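Glutathione S-transferase 2 (Heligmosomoides polygyrus, PDB 1TW9) probably catalyses the conjugation of glutathione to halide-bearing electrophiles, as a sigma-family glutathione transferase. Local coordinates at residues L34-E37 with T38-P41; V40-K43 with A44-F48; T130-L133 with G134-K138; K182-M185 with E186-Q190; Q189-P192 with R193-K196. All blocks are in the same frame, centred on the assembly; numbering follows the deposited sequence.

Interaction 1 (L34-E37 with T38-P41). Unlike the reference sequence in segment 38-41: Val40 (reference Ala).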
loop_
_atom_site.group_PDB
_atom_site.type_symbol
_atom_site.label_atom_id
_atom_site.label_comp_id
_atom_site.label_asym_id
_atom_site.label_seq_id
_atom_site.Cartn_x
_atom_site.Cartn_y
_atom_site.Cartn_z
ATOM N N LEU A 34 1.612 23.149 5.301
ATOM C CA LEU A 34 2.803 23.863 4.907
ATOM C C LEU A 34 2.658 24.549 3.577
ATOM O O LEU A 34 2.014 24.043 2.683
ATOM C CB LEU A 34 3.954 22.867 4.829
ATOM C CG LEU A 34 4.308 22.104 6.107
ATOM C CD1 LEU A 34 5.436 21.203 5.846
ATOM C CD2 LEU A 34 4.634 23.048 7.288
ATOM N N THR A 35 3.339 25.692 3.423
ATOM C CA THR A 35 3.592 26.229 2.113
ATOM C C THR A 35 4.830 25.522 1.526
ATOM O O THR A 35 5.607 24.895 2.250
ATOM C CB THR A 35 3.859 27.737 2.187
ATOM O OG1 THR A 35 5.004 27.993 3.027
ATOM C CG2 THR A 35 2.701 28.500 2.894
ATOM N N GLN A 36 4.996 25.621 0.218
ATOM C CA GLN A 36 6.203 25.105 -0.433
ATOM C C GLN A 36 7.430 25.714 0.235
ATOM O O GLN A 36 8.451 25.052 0.409
ATOM C CB GLN A 36 6.236 25.462 -1.920
ATOM C CG GLN A 36 6.626 24.325 -2.883
ATOM C CD GLN A 36 7.637 23.323 -2.327
ATOM O OE1 GLN A 36 7.437 22.121 -2.441
ATOM N NE2 GLN A 36 8.727 23.817 -1.760
ATOM N N GLU A 37 7.317 26.982 0.607
ATOM C CA GLU A 37 8.418 27.708 1.184
ATOM C C GLU A 37 8.768 27.193 2.576
ATOM O O GLU A 37 9.951 27.105 2.926
ATOM C CB GLU A 37 8.107 29.218 1.208
ATOM C CG GLU A 37 8.129 29.890 -0.159
ATOM C CD GLU A 37 6.900 29.641 -1.039
ATOM O OE1 GLU A 37 5.858 29.121 -0.553
ATOM O OE2 GLU A 37 7.001 29.994 -2.249
ATOM N N THR A 38 7.772 26.830 3.386
ATOM C CA THR A 38 8.117 26.299 4.703
ATOM C C THR A 38 8.475 24.819 4.629
ATOM O O THR A 38 9.170 24.316 5.510
ATOM C CB THR A 38 7.018 26.533 5.742
ATOM O OG1 THR A 38 7.404 25.945 6.998
ATOM C CG2 THR A 38 5.787 25.805 5.370
ATOM N N PHE A 39 8.005 24.144 3.587
ATOM C CA PHE A 39 8.334 22.720 3.377
ATOM C C PHE A 39 9.827 22.509 3.113
ATOM O O PHE A 39 10.415 21.557 3.627
ATOM C CB PHE A 39 7.554 22.171 2.190
ATOM C CG PHE A 39 7.996 20.790 1.746
ATOM C CD1 PHE A 39 7.537 19.658 2.393
ATOM C CD2 PHE A 39 8.898 20.631 0.708
ATOM C CE1 PHE A 39 7.948 18.396 1.984
ATOM C CE2 PHE A 39 9.294 19.380 0.320
ATOM C CZ PHE A 39 8.792 18.253 0.986
ATOM N N VAL A 40 10.416 23.401 2.312
ATOM C CA VAL A 40 11.814 23.241 1.833
ATOM C C VAL A 40 12.842 22.919 2.939
ATOM O O VAL A 40 13.538 21.896 2.835
ATOM C CB VAL A 40 12.288 24.444 1.028
ATOM C CG1 VAL A 40 13.703 24.187 0.502
ATOM C CG2 VAL A 40 11.348 24.724 -0.113
ATOM N N PRO A 41 12.925 23.739 3.995
ATOM C CA PRO A 41 13.802 23.430 5.122
ATOM C C PRO A 41 13.378 22.231 5.964
ATOM O O PRO A 41 14.174 21.745 6.779
ATOM C CB PRO A 41 13.724 24.706 5.971
ATOM C CG PRO A 41 13.277 25.776 4.983
ATOM C CD PRO A 41 12.224 25.019 4.221
#

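Interaction 2 (V40-K43 with A44-F48). Unlike the reference sequence in segment 40-43: Val40 (reference Ala).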
loop_
_atom_site.group_PDB
_atom_site.type_symbol
_atom_site.label_atom_id
_atom_site.label_comp_id
_atom_site.label_asym_id
_atom_site.label_seq_id
_atom_site.Cartn_x
_atom_site.Cartn_y
_atom_site.Cartn_z
ATOM N N VAL A 40 10.416 23.401 2.312
ATOM C CA VAL A 40 11.814 23.241 1.833
ATOM C C VAL A 40 12.842 22.919 2.939
ATOM O O VAL A 40 13.538 21.896 2.835
ATOM C CB VAL A 40 12.288 24.444 1.028
ATOM C CG1 VAL A 40 13.703 24.187 0.502
ATOM C CG2 VAL A 40 11.348 24.724 -0.113
ATOM N N PRO A 41 12.925 23.739 3.995
ATOM C CA PRO A 41 13.802 23.430 5.122
ATOM C C PRO A 41 13.378 22.231 5.964
ATOM O O PRO A 41 14.174 21.745 6.779
ATOM C CB PRO A 41 13.724 24.706 5.971
ATOM C CG PRO A 41 13.277 25.776 4.983
ATOM C CD PRO A 41 12.224 25.019 4.221
ATOM N N LEU A 42 12.142 21.759 5.794
ATOM C CA LEU A 42 11.652 20.642 6.581
ATOM C C LEU A 42 11.873 19.310 5.856
ATOM O O LEU A 42 11.826 18.254 6.487
ATOM C CB LEU A 42 10.163 20.836 6.931
ATOM C CG LEU A 42 9.835 21.705 8.168
ATOM C CD1 LEU A 42 10.774 22.863 8.277
ATOM C CD2 LEU A 42 8.391 22.184 8.161
ATOM N N LYS A 43 12.140 19.351 4.547
ATOM C CA LYS A 43 12.208 18.117 3.726
ATOM C C LYS A 43 13.131 17.047 4.289
ATOM O O LYS A 43 12.751 15.856 4.411
ATOM C CB LYS A 43 12.603 18.501 2.304
ATOM C CG LYS A 43 12.874 17.377 1.325
ATOM C CD LYS A 43 13.045 17.960 -0.057
ATOM C CE LYS A 43 13.390 16.948 -1.125
ATOM N NZ LYS A 43 12.132 16.246 -1.556
ATOM N N ALA A 44 14.334 17.467 4.680
ATOM C CA ALA A 44 15.316 16.548 5.250
ATOM C C ALA A 44 14.822 15.889 6.558
ATOM O O ALA A 44 15.400 14.888 6.973
ATOM C CB ALA A 44 16.614 17.251 5.484
ATOM N N THR A 45 13.779 16.447 7.196
ATOM C CA THR A 45 13.308 15.975 8.507
ATOM C C THR A 45 12.248 14.878 8.340
ATOM O O THR A 45 11.883 14.240 9.313
ATOM C CB THR A 45 12.683 17.123 9.388
ATOM O OG1 THR A 45 11.420 17.548 8.850
ATOM C CG2 THR A 45 13.561 18.425 9.461
ATOM N N PHE A 46 11.757 14.683 7.123
ATOM C CA PHE A 46 10.689 13.682 6.889
ATOM C C PHE A 46 11.338 12.368 6.460
ATOM O O PHE A 46 12.352 12.390 5.745
ATOM C CB PHE A 46 9.693 14.176 5.852
ATOM C CG PHE A 46 9.085 15.506 6.191
ATOM C CD1 PHE A 46 9.123 16.548 5.285
ATOM C CD2 PHE A 46 8.510 15.733 7.405
ATOM C CE1 PHE A 46 8.524 17.748 5.587
ATOM C CE2 PHE A 46 7.934 16.939 7.700
ATOM C CZ PHE A 46 7.979 17.958 6.797
ATOM N N PRO A 47 10.729 11.248 6.889
ATOM C CA PRO A 47 11.322 9.929 6.674
ATOM C C PRO A 47 11.763 9.621 5.256
ATOM O O PRO A 47 12.852 9.069 5.048
ATOM C CB PRO A 47 10.232 8.996 7.126
ATOM C CG PRO A 47 9.549 9.749 8.244
ATOM C CD PRO A 47 9.483 11.147 7.649
ATOM N N PHE A 48 10.981 10.031 4.270
ATOM C CA PHE A 48 11.321 9.823 2.900
ATOM C C PHE A 48 11.310 11.136 2.107
ATOM O O PHE A 48 11.073 11.147 0.901
ATOM C CB PHE A 48 10.396 8.818 2.265
ATOM C CG PHE A 48 10.287 7.548 3.073
ATOM C CD1 PHE A 48 9.146 7.316 3.826
ATOM C CD2 PHE A 48 11.328 6.636 3.094
ATOM C CE1 PHE A 48 9.052 6.185 4.613
ATOM C CE2 PHE A 48 11.242 5.463 3.850
ATOM C CZ PHE A 48 10.115 5.257 4.617
HETATM O O HOH W 1 15.413 20.203 4.764
#

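Interaction 3 (T130-L133 with G134-K138)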
loop_
_atom_site.group_PDB
_atom_site.type_symbol
_atom_site.label_atom_id
_atom_site.label_comp_id
_atom_site.label_asym_id
_atom_site.label_seq_id
_atom_site.Cartn_x
_atom_site.Cartn_y
_atom_site.Cartn_z
ATOM N N THR A 130 -13.785 3.652 -16.289
ATOM C CA THR A 130 -14.620 2.496 -16.603
ATOM C C THR A 130 -14.072 1.170 -16.022
ATOM O O THR A 130 -14.824 0.360 -15.441
ATOM C CB THR A 130 -14.751 2.378 -18.121
ATOM O OG1 THR A 130 -15.446 3.529 -18.640
ATOM C CG2 THR A 130 -15.611 1.146 -18.627
ATOM N N LYS A 131 -12.768 0.950 -16.185
ATOM C CA LYS A 131 -12.125 -0.219 -15.657
ATOM C C LYS A 131 -12.174 -0.251 -14.125
ATOM O O LYS A 131 -12.685 -1.212 -13.544
ATOM C CB LYS A 131 -10.681 -0.263 -16.108
ATOM C CG LYS A 131 -9.987 -1.563 -15.704
ATOM C CD LYS A 131 -8.723 -1.813 -16.547
ATOM C CE LYS A 131 -7.699 -0.677 -16.412
ATOM N NZ LYS A 131 -6.301 -0.956 -16.963
ATOM N N PHE A 132 -11.704 0.811 -13.483
ATOM C CA PHE A 132 -11.711 0.894 -12.032
ATOM C C PHE A 132 -13.095 0.891 -11.379
ATOM O O PHE A 132 -13.340 0.146 -10.428
ATOM C CB PHE A 132 -10.990 2.150 -11.564
ATOM C CG PHE A 132 -10.941 2.299 -10.095
ATOM C CD1 PHE A 132 -11.529 3.388 -9.503
ATOM C CD2 PHE A 132 -10.225 1.380 -9.325
ATOM C CE1 PHE A 132 -11.431 3.550 -8.116
ATOM C CE2 PHE A 132 -10.149 1.521 -7.945
ATOM C CZ PHE A 132 -10.805 2.593 -7.354
ATOM N N LEU A 133 -14.012 1.655 -11.941
ATOM C CA LEU A 133 -15.380 1.682 -11.368
ATOM C C LEU A 133 -16.094 0.373 -11.604
ATOM O O LEU A 133 -16.972 0.002 -10.853
ATOM C CB LEU A 133 -16.161 2.911 -11.785
ATOM C CG LEU A 133 -15.626 4.298 -11.271
ATOM C CD1 LEU A 133 -16.663 5.348 -11.565
ATOM C CD2 LEU A 133 -15.201 4.382 -9.806
ATOM N N GLY A 134 -15.741 -0.323 -12.662
ATOM C CA GLY A 134 -16.313 -1.636 -12.875
ATOM C C GLY A 134 -15.892 -2.539 -11.729
ATOM O O GLY A 134 -16.728 -3.310 -11.189
ATOM N N PHE A 135 -14.606 -2.519 -11.373
ATOM C CA PHE A 135 -14.121 -3.363 -10.244
ATOM C C PHE A 135 -14.796 -2.982 -8.925
ATOM O O PHE A 135 -15.283 -3.873 -8.184
ATOM C CB PHE A 135 -12.599 -3.253 -10.054
ATOM C CG PHE A 135 -11.787 -3.763 -11.229
ATOM C CD1 PHE A 135 -10.655 -3.072 -11.646
ATOM C CD2 PHE A 135 -12.138 -4.908 -11.908
ATOM C CE1 PHE A 135 -9.897 -3.531 -12.708
ATOM C CE2 PHE A 135 -11.388 -5.365 -12.945
ATOM C CZ PHE A 135 -10.258 -4.662 -13.361
ATOM N N ILE A 136 -14.857 -1.701 -8.653
ATOM C CA ILE A 136 -15.530 -1.163 -7.444
ATOM C C ILE A 136 -16.986 -1.585 -7.372
ATOM O O ILE A 136 -17.472 -2.025 -6.327
ATOM C CB ILE A 136 -15.430 0.426 -7.368
ATOM C CG1 ILE A 136 -14.017 0.891 -7.169
ATOM C CG2 ILE A 136 -16.344 0.998 -6.192
ATOM C CD1 ILE A 136 -13.287 0.207 -6.086
ATOM N N THR A 137 -17.703 -1.473 -8.489
ATOM C CA THR A 137 -19.114 -1.856 -8.584
ATOM C C THR A 137 -19.365 -3.334 -8.240
ATOM O O THR A 137 -20.324 -3.688 -7.522
ATOM C CB THR A 137 -19.616 -1.537 -9.970
ATOM O OG1 THR A 137 -19.573 -0.103 -10.149
ATOM C CG2 THR A 137 -21.098 -1.889 -10.071
ATOM N N LYS A 138 -18.461 -4.191 -8.695
ATOM C CA LYS A 138 -18.505 -5.604 -8.388
ATOM C C LYS A 138 -18.405 -5.839 -6.873
ATOM O O LYS A 138 -19.173 -6.607 -6.357
ATOM C CB LYS A 138 -17.408 -6.297 -9.178
ATOM C CG LYS A 138 -17.092 -7.630 -8.831
ATOM C CD LYS A 138 -16.025 -8.176 -9.831
ATOM C CE LYS A 138 -14.542 -7.788 -9.446
ATOM N NZ LYS A 138 -13.684 -8.483 -10.499
#

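Interaction 4 (K182-M185 with E186-Q190)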
loop_
_atom_site.group_PDB
_atom_site.type_symbol
_atom_site.label_atom_id
_atom_site.label_comp_id
_atom_site.label_asym_id
_atom_site.label_seq_id
_atom_site.Cartn_x
_atom_site.Cartn_y
_atom_site.Cartn_z
ATOM N N LYS A 182 -22.035 6.107 -7.328
ATOM C CA LYS A 182 -22.581 7.408 -6.892
ATOM C C LYS A 182 -23.277 7.299 -5.525
ATOM O O LYS A 182 -23.118 8.195 -4.701
ATOM C CB LYS A 182 -23.624 7.988 -7.882
ATOM C CG LYS A 182 -23.918 9.454 -7.465
ATOM C CD LYS A 182 -24.744 10.250 -8.303
ATOM C CE LYS A 182 -24.885 11.675 -7.646
ATOM N NZ LYS A 182 -25.559 12.605 -8.634
ATOM N N ALA A 183 -24.087 6.259 -5.336
ATOM C CA ALA A 183 -24.877 6.020 -4.140
ATOM C C ALA A 183 -23.911 5.884 -2.956
ATOM O O ALA A 183 -24.107 6.400 -1.862
ATOM C CB ALA A 183 -25.658 4.705 -4.308
ATOM N N HIS A 184 -22.826 5.186 -3.228
ATOM C CA HIS A 184 -21.771 4.975 -2.208
ATOM C C HIS A 184 -21.106 6.290 -1.845
ATOM O O HIS A 184 -20.965 6.612 -0.677
ATOM C CB HIS A 184 -20.751 3.936 -2.677
ATOM C CG HIS A 184 -19.538 3.809 -1.812
ATOM N ND1 HIS A 184 -18.420 4.583 -1.976
ATOM C CD2 HIS A 184 -19.280 2.983 -0.766
ATOM C CE1 HIS A 184 -17.511 4.227 -1.064
ATOM N NE2 HIS A 184 -18.006 3.233 -0.341
ATOM N N MET A 185 -20.754 7.065 -2.848
ATOM C CA MET A 185 -20.183 8.370 -2.634
ATOM C C MET A 185 -21.080 9.193 -1.740
ATOM O O MET A 185 -20.606 9.825 -0.761
ATOM C CB MET A 185 -19.952 9.041 -3.987
ATOM C CG MET A 185 -19.172 10.306 -3.951
ATOM S SD MET A 185 -19.867 11.579 -5.025
ATOM C CE MET A 185 -20.722 12.091 -3.635
ATOM N N GLU A 186 -22.384 9.187 -2.023
ATOM C CA GLU A 186 -23.279 10.038 -1.240
ATOM C C GLU A 186 -23.431 9.513 0.179
ATOM O O GLU A 186 -23.422 10.285 1.139
ATOM C CB GLU A 186 -24.595 10.149 -1.918
ATOM C CG GLU A 186 -24.474 10.880 -3.225
ATOM C CD GLU A 186 -24.255 12.397 -3.180
ATOM O OE1 GLU A 186 -24.179 12.953 -4.306
ATOM O OE2 GLU A 186 -24.157 13.075 -2.111
ATOM N N ARG A 187 -23.530 8.210 0.307
ATOM C CA ARG A 187 -23.663 7.618 1.643
ATOM C C ARG A 187 -22.469 7.972 2.493
ATOM O O ARG A 187 -22.597 8.336 3.644
ATOM C CB ARG A 187 -23.696 6.117 1.450
ATOM C CG ARG A 187 -23.714 5.257 2.635
ATOM C CD ARG A 187 -23.632 3.779 2.190
ATOM N NE ARG A 187 -24.804 3.377 1.352
ATOM C CZ ARG A 187 -24.797 2.915 0.086
ATOM N NH1 ARG A 187 -23.691 2.710 -0.691
ATOM N NH2 ARG A 187 -25.979 2.629 -0.407
ATOM N N ILE A 188 -21.287 7.835 1.926
ATOM C CA ILE A 188 -20.065 8.075 2.691
ATOM C C ILE A 188 -19.944 9.542 3.055
ATOM O O ILE A 188 -19.620 9.910 4.151
ATOM C CB ILE A 188 -18.830 7.571 1.946
ATOM C CG1 ILE A 188 -18.932 6.074 1.715
ATOM C CG2 ILE A 188 -17.548 7.875 2.749
ATOM C CD1 ILE A 188 -19.196 5.245 2.976
ATOM N N GLN A 189 -20.168 10.383 2.078
ATOM C CA GLN A 189 -19.935 11.810 2.270
ATOM C C GLN A 189 -21.017 12.498 3.059
ATOM O O GLN A 189 -20.783 13.641 3.499
ATOM C CB GLN A 189 -19.628 12.520 0.964
ATOM C CG GLN A 189 -18.359 11.911 0.277
ATOM C CD GLN A 189 -17.295 12.904 -0.040
ATOM O OE1 GLN A 189 -16.086 12.787 0.361
ATOM N NE2 GLN A 189 -17.702 13.900 -0.750
ATOM N N GLN A 190 -22.189 11.869 3.209
ATOM C CA GLN A 190 -23.222 12.358 4.106
ATOM C C GLN A 190 -23.135 11.762 5.518
ATOM O O GLN A 190 -23.906 12.155 6.417
ATOM C CB GLN A 190 -24.602 12.081 3.500
ATOM C CG GLN A 190 -24.881 12.898 2.203
ATOM C CD GLN A 190 -24.616 14.430 2.346
ATOM O OE1 GLN A 190 -23.760 14.980 1.646
ATOM N NE2 GLN A 190 -25.297 15.071 3.243
#

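Interaction 5 (Q189-P192 with R193-K196)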
loop_
_atom_site.group_PDB
_atom_site.type_symbol
_atom_site.label_atom_id
_atom_site.label_comp_id
_atom_site.label_asym_id
_atom_site.label_seq_id
_atom_site.Cartn_x
_atom_site.Cartn_y
_atom_site.Cartn_z
ATOM N N GLN A 189 -20.168 10.383 2.078
ATOM C CA GLN A 189 -19.935 11.810 2.270
ATOM C C GLN A 189 -21.017 12.498 3.059
ATOM O O GLN A 189 -20.783 13.641 3.499
ATOM C CB GLN A 189 -19.628 12.520 0.964
ATOM C CG GLN A 189 -18.359 11.911 0.277
ATOM C CD GLN A 189 -17.295 12.904 -0.040
ATOM O OE1 GLN A 189 -16.086 12.787 0.361
ATOM N NE2 GLN A 189 -17.702 13.900 -0.750
ATOM N N GLN A 190 -22.189 11.869 3.209
ATOM C CA GLN A 190 -23.222 12.358 4.106
ATOM C C GLN A 190 -23.135 11.762 5.518
ATOM O O GLN A 190 -23.906 12.155 6.417
ATOM C CB GLN A 190 -24.602 12.081 3.500
ATOM C CG GLN A 190 -24.881 12.898 2.203
ATOM C CD GLN A 190 -24.616 14.430 2.346
ATOM O OE1 GLN A 190 -23.760 14.980 1.646
ATOM N NE2 GLN A 190 -25.297 15.071 3.243
ATOM N N THR A 191 -22.196 10.832 5.755
ATOM C CA THR A 191 -21.979 10.312 7.121
ATOM C C THR A 191 -21.747 11.519 8.027
ATOM O O THR A 191 -20.922 12.356 7.654
ATOM C CB THR A 191 -20.757 9.390 7.115
ATOM O OG1 THR A 191 -20.979 8.315 6.179
ATOM C CG2 THR A 191 -20.592 8.739 8.376
ATOM N N PRO A 192 -22.515 11.733 9.112
ATOM C CA PRO A 192 -22.482 13.043 9.802
ATOM C C PRO A 192 -21.077 13.650 10.061
ATOM O O PRO A 192 -20.856 14.811 9.769
ATOM C CB PRO A 192 -23.270 12.796 11.080
ATOM C CG PRO A 192 -24.281 11.789 10.660
ATOM C CD PRO A 192 -23.637 10.915 9.601
ATOM N N ARG A 193 -20.151 12.888 10.639
ATOM C CA ARG A 193 -18.810 13.441 10.906
ATOM C C ARG A 193 -18.009 13.783 9.658
ATOM O O ARG A 193 -17.165 14.724 9.652
ATOM C CB ARG A 193 -18.054 12.451 11.772
ATOM C CG ARG A 193 -18.540 12.474 13.192
ATOM C CD ARG A 193 -17.902 11.384 14.002
ATOM N NE ARG A 193 -18.278 11.491 15.382
ATOM C CZ ARG A 193 -17.911 10.606 16.318
ATOM N NH1 ARG A 193 -17.145 9.543 16.007
ATOM N NH2 ARG A 193 -18.296 10.785 17.574
ATOM N N ILE A 194 -18.247 13.050 8.580
ATOM C CA ILE A 194 -17.588 13.355 7.357
ATOM C C ILE A 194 -18.231 14.588 6.662
ATOM O O ILE A 194 -17.538 15.510 6.189
ATOM C CB ILE A 194 -17.666 12.131 6.428
ATOM C CG1 ILE A 194 -16.959 10.905 7.063
ATOM C CG2 ILE A 194 -17.084 12.476 5.056
ATOM C CD1 ILE A 194 -15.539 11.126 7.375
ATOM N N LYS A 195 -19.547 14.630 6.661
ATOM C CA LYS A 195 -20.272 15.792 6.149
ATOM C C LYS A 195 -19.850 17.052 6.826
ATOM O O LYS A 195 -19.606 18.043 6.176
ATOM C CB LYS A 195 -21.764 15.600 6.412
ATOM C CG LYS A 195 -22.709 16.647 5.805
ATOM C CD LYS A 195 -24.176 16.294 6.115
ATOM C CE LYS A 195 -25.140 17.443 5.766
ATOM N NZ LYS A 195 -26.462 16.945 5.340
ATOM N N LYS A 196 -19.742 16.976 8.147
ATOM C CA LYS A 196 -19.301 18.140 8.949
ATOM C C LYS A 196 -17.894 18.581 8.567
ATOM O O LYS A 196 -17.608 19.804 8.403
ATOM C CB LYS A 196 -19.290 17.785 10.406
ATOM C CG LYS A 196 -18.951 18.955 11.308
ATOM C CD LYS A 196 -18.575 18.435 12.676
ATOM C CE LYS A 196 -18.774 19.457 13.811
ATOM N NZ LYS A 196 -17.934 19.109 15.007
#

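Interaction 1 (L34-E37 with T38-P41)
Two first torsions place the threonines that meet here: Thr35 holds OG1 between its backbone N and carbonyl carbon (chi1 60°), while Thr38 swings OG1 anti to its own N (chi1 178°), which turns CG2 back toward residues 34 and 35. Thr35 is the N-cap of helix 36-39, and its OG1 accepts from Thr38 N at 3.0 Å (N-H...O angle 151°). The reciprocal half of a capping box is absent. Thr38 offers a methyl where a hydroxyl would be needed, with CG2 3.1 Å from Thr35 N. Phe39 N then bonds to Thr35 O at 2.8 Å, and Val40 N to Gln36 O at 3.2 Å.

Leu34, just ahead of the cap, closes the apolar side. Its CB lies 3.5 Å from Thr38 CG2, the two side chains crossing at about a right angle, and Leu34 CD1 lies at the edge of the Phe39 ring, near its plane, 4.3 Å from Phe39 CD1. Phe9 also meets that ring, tying this turn to strand 4-9 of the thioredoxin-like domain. An alanine here would remove CG and both methyl branches, and would probably leave the Phe39 edge without this neighbour and a gap beside the Thr38 methyl. The chemistry is lopsided: the cap satisfies Thr38 N, but Thr35 N, against which the Thr38 methyl packs, is buried with no partner in the model.

Interaction 2 (V40-K43 with A44-F48)
Leu42 and Phe46 meet in the loop between helix 36-39 and strand 53-56 of the thioredoxin-like domain, where the backbone makes consecutive turns of helical phi/psi without a regular helical bonding pattern. Phe46 keeps CG beside its backbone N (chi1 -55°), which folds the ring back under the preceding turn. Leu42 O consequently lies over one ring face, 3.4 Å from CD1 and displaced toward the rim, and Leu42 CB packs 3.6 Å from CZ.

The same carbonyl is gripped twice by Thr45. With OG1 set between the backbone N and the carbonyl carbon (chi1 71°), the hydroxyl donates to Leu42 O over 2.5 Å, alongside the backbone bond from Thr45 N to Leu42 O at 2.8 Å. The hydroxyl bond is unusually short, and its exact length should not be over-read. Thr45 OG1 lies over the same ring face as Leu42 O, toward its rim. One residue on, Phe46 N donates to Lys43 O at 3.1 Å, a straight bond at the hydrogen (164°) although the donor stands well above the carbonyl plane.

Lys43 runs out extended and bends only at its last torsion, taking NZ to Gly49 O further along the loop. Beyond the Phe46 ring lie Val51 and Val53. Phe48 packs on Ala94 of the second subunit. On the outer side of the turn one water accepts from Ala44 N at 2.9 Å and donates to Val40 O at 3.2 Å.

Interaction 3 (T130-L133 with G134-K138)
Thr130 continues the i to i+4 pattern of helix 119-142, its O accepting from Gly134 N at 3.0 Å, while its OG1 bonds back to Leu126 O. Next, Lys131 meets Phe135 in three ways. Its carbonyl O accepts from Phe135 N at 3.2 Å and also lies over one face of the ring, 3.3 Å from CD1, and its aliphatic stem runs beside the ring in the same direction, CG 3.6 Å from CE1, before NZ reaches a salt bridge with Glu101. A serine in place of Phe135 would probably leave that stem, and Pro47 of the second subunit on which the ring packs, without their apolar partner. Phe132 puts CG anti to its backbone N (chi1 -179°), and its ring receives a CH-pi contact from Ile136: CG1 stands 3.9 Å from the ring centroid, 19° off the normal. Leu133 O then takes two bonds, from Thr137 N at 2.9 Å and from Thr137 OG1 at 2.7 Å, arriving from opposite faces of the carbonyl plane.

Within the helical C-terminal domain, Phe132 stacks with Tyr98 of helix 82-101, whereas Leu133, Ile136 and Thr137 pack on Val181 of helix 179-189.

Interaction 4 (K182-M185 with E186-Q190)
Helix 179-189 brings His184 and Ile188 together one turn apart, with Ile188 CG1 poised over a face of the imidazole. The distance from CG1 to the ring centroid is 3.7 Å, and the approach is 17° off the ring normal, a CH-pi geometry. Two settings produce it: His184 carries CG anti to its backbone N (chi1 171°), and Ile188 keeps CG1 on the side of its own N, where it also approaches His184 O. The backbone bond from Ile188 N to His184 O, 2.9 Å, fixes the spacing of the pair.

The imidazole is held at its far end as well, because NE2 bonds to Asp157 OD1. Asp157 lies in the first turn of helix 155-170, where glutathione transferases commonly carry the aspartate of an N-capping box; this link thus joins two helices of the C-terminal domain. Ile188 extends the same seam by packing on Ala161.

Arg187 folds back along its helix, so that one face of the guanidinium looks toward Ala183 O and NH1 comes within 3.3 Å of His184 CA. Lys182 and Glu186 run side by side in the same direction, yet NZ stays 4.6 Å from OE1, beyond a salt bridge, and the nearer approach is CE to OE1 at 3.6 Å. Met185 brings CE 3.6 Å from Glu186 CD while its side chain packs against Val164 of helix 155-170.

Interaction 5 (Q189-P192 with R193-K196)
Lys195 N donates to Thr191 O at 2.8 Å in an almost perfectly straight bond, with 177° at the hydrogen and the donor nearly in line with C=O. Lys196 N follows with 2.9 Å to Pro192 O. Ile194 N also lies 2.9 Å from Thr191 O, but its angle of 122° makes it a weak second donor. Thr191 O is thus the first acceptor of helix 192-200, followed by Pro192 O.

Thr191 holds the N-cap position, yet its side chain makes no capping bond. Its first torsion (chi1 -58°) keeps OG1 beside the backbone N, and the hydroxyl instead bonds with Ile188 O and Arg187 O at the end of the preceding helix. The junction is therefore a tight helix-to-helix turn in which one residue serves both sides: its hydroxyl meets the outgoing carbonyls of helix 179-189, its carbonyl starts helix 192-200. Pro192 opens the new helix at a place where no N-H has to be supplied.

Packing follows at the corner. Ile194 sends CG2 over the backbone of Gln189, 4.0 Å from CA, and CG1 to within 4.1 Å of Thr191 CB. Its side chain also touches Leu158 of helix 155-170 and Gln20 and Leu24 of helix 16-24, so the turn adjoins the N-terminal domain. Arg193 runs extended away from the corner and crosses the same boundary, NH1 bonding to Leu24 O.

Interactions 1 and 2 form one continuous unit, centres 9 Å apart, joined where Phe39 CE1 packs 3.7 Å from Phe46 CE1. Interactions 4 and 5 likewise have centres 9 Å apart, with Ile188 O 3.7 Å from Ile194 CG2. Interaction 3 lies 16 Å from interaction 4, centre to centre, with nearest atoms about 6 Å apart; its Leu133 packs on Val181, just before 182-185. Interactions 2 and 3 have centres about 37 Å apart within a chain, but both touch the second subunit: Lys138 NZ bonds to Pro47 O of that subunit, so segment 44-48 of one copy meets segment 134-138, on helix 119-142, of the other. The structure is apo, with no glutathione to measure from.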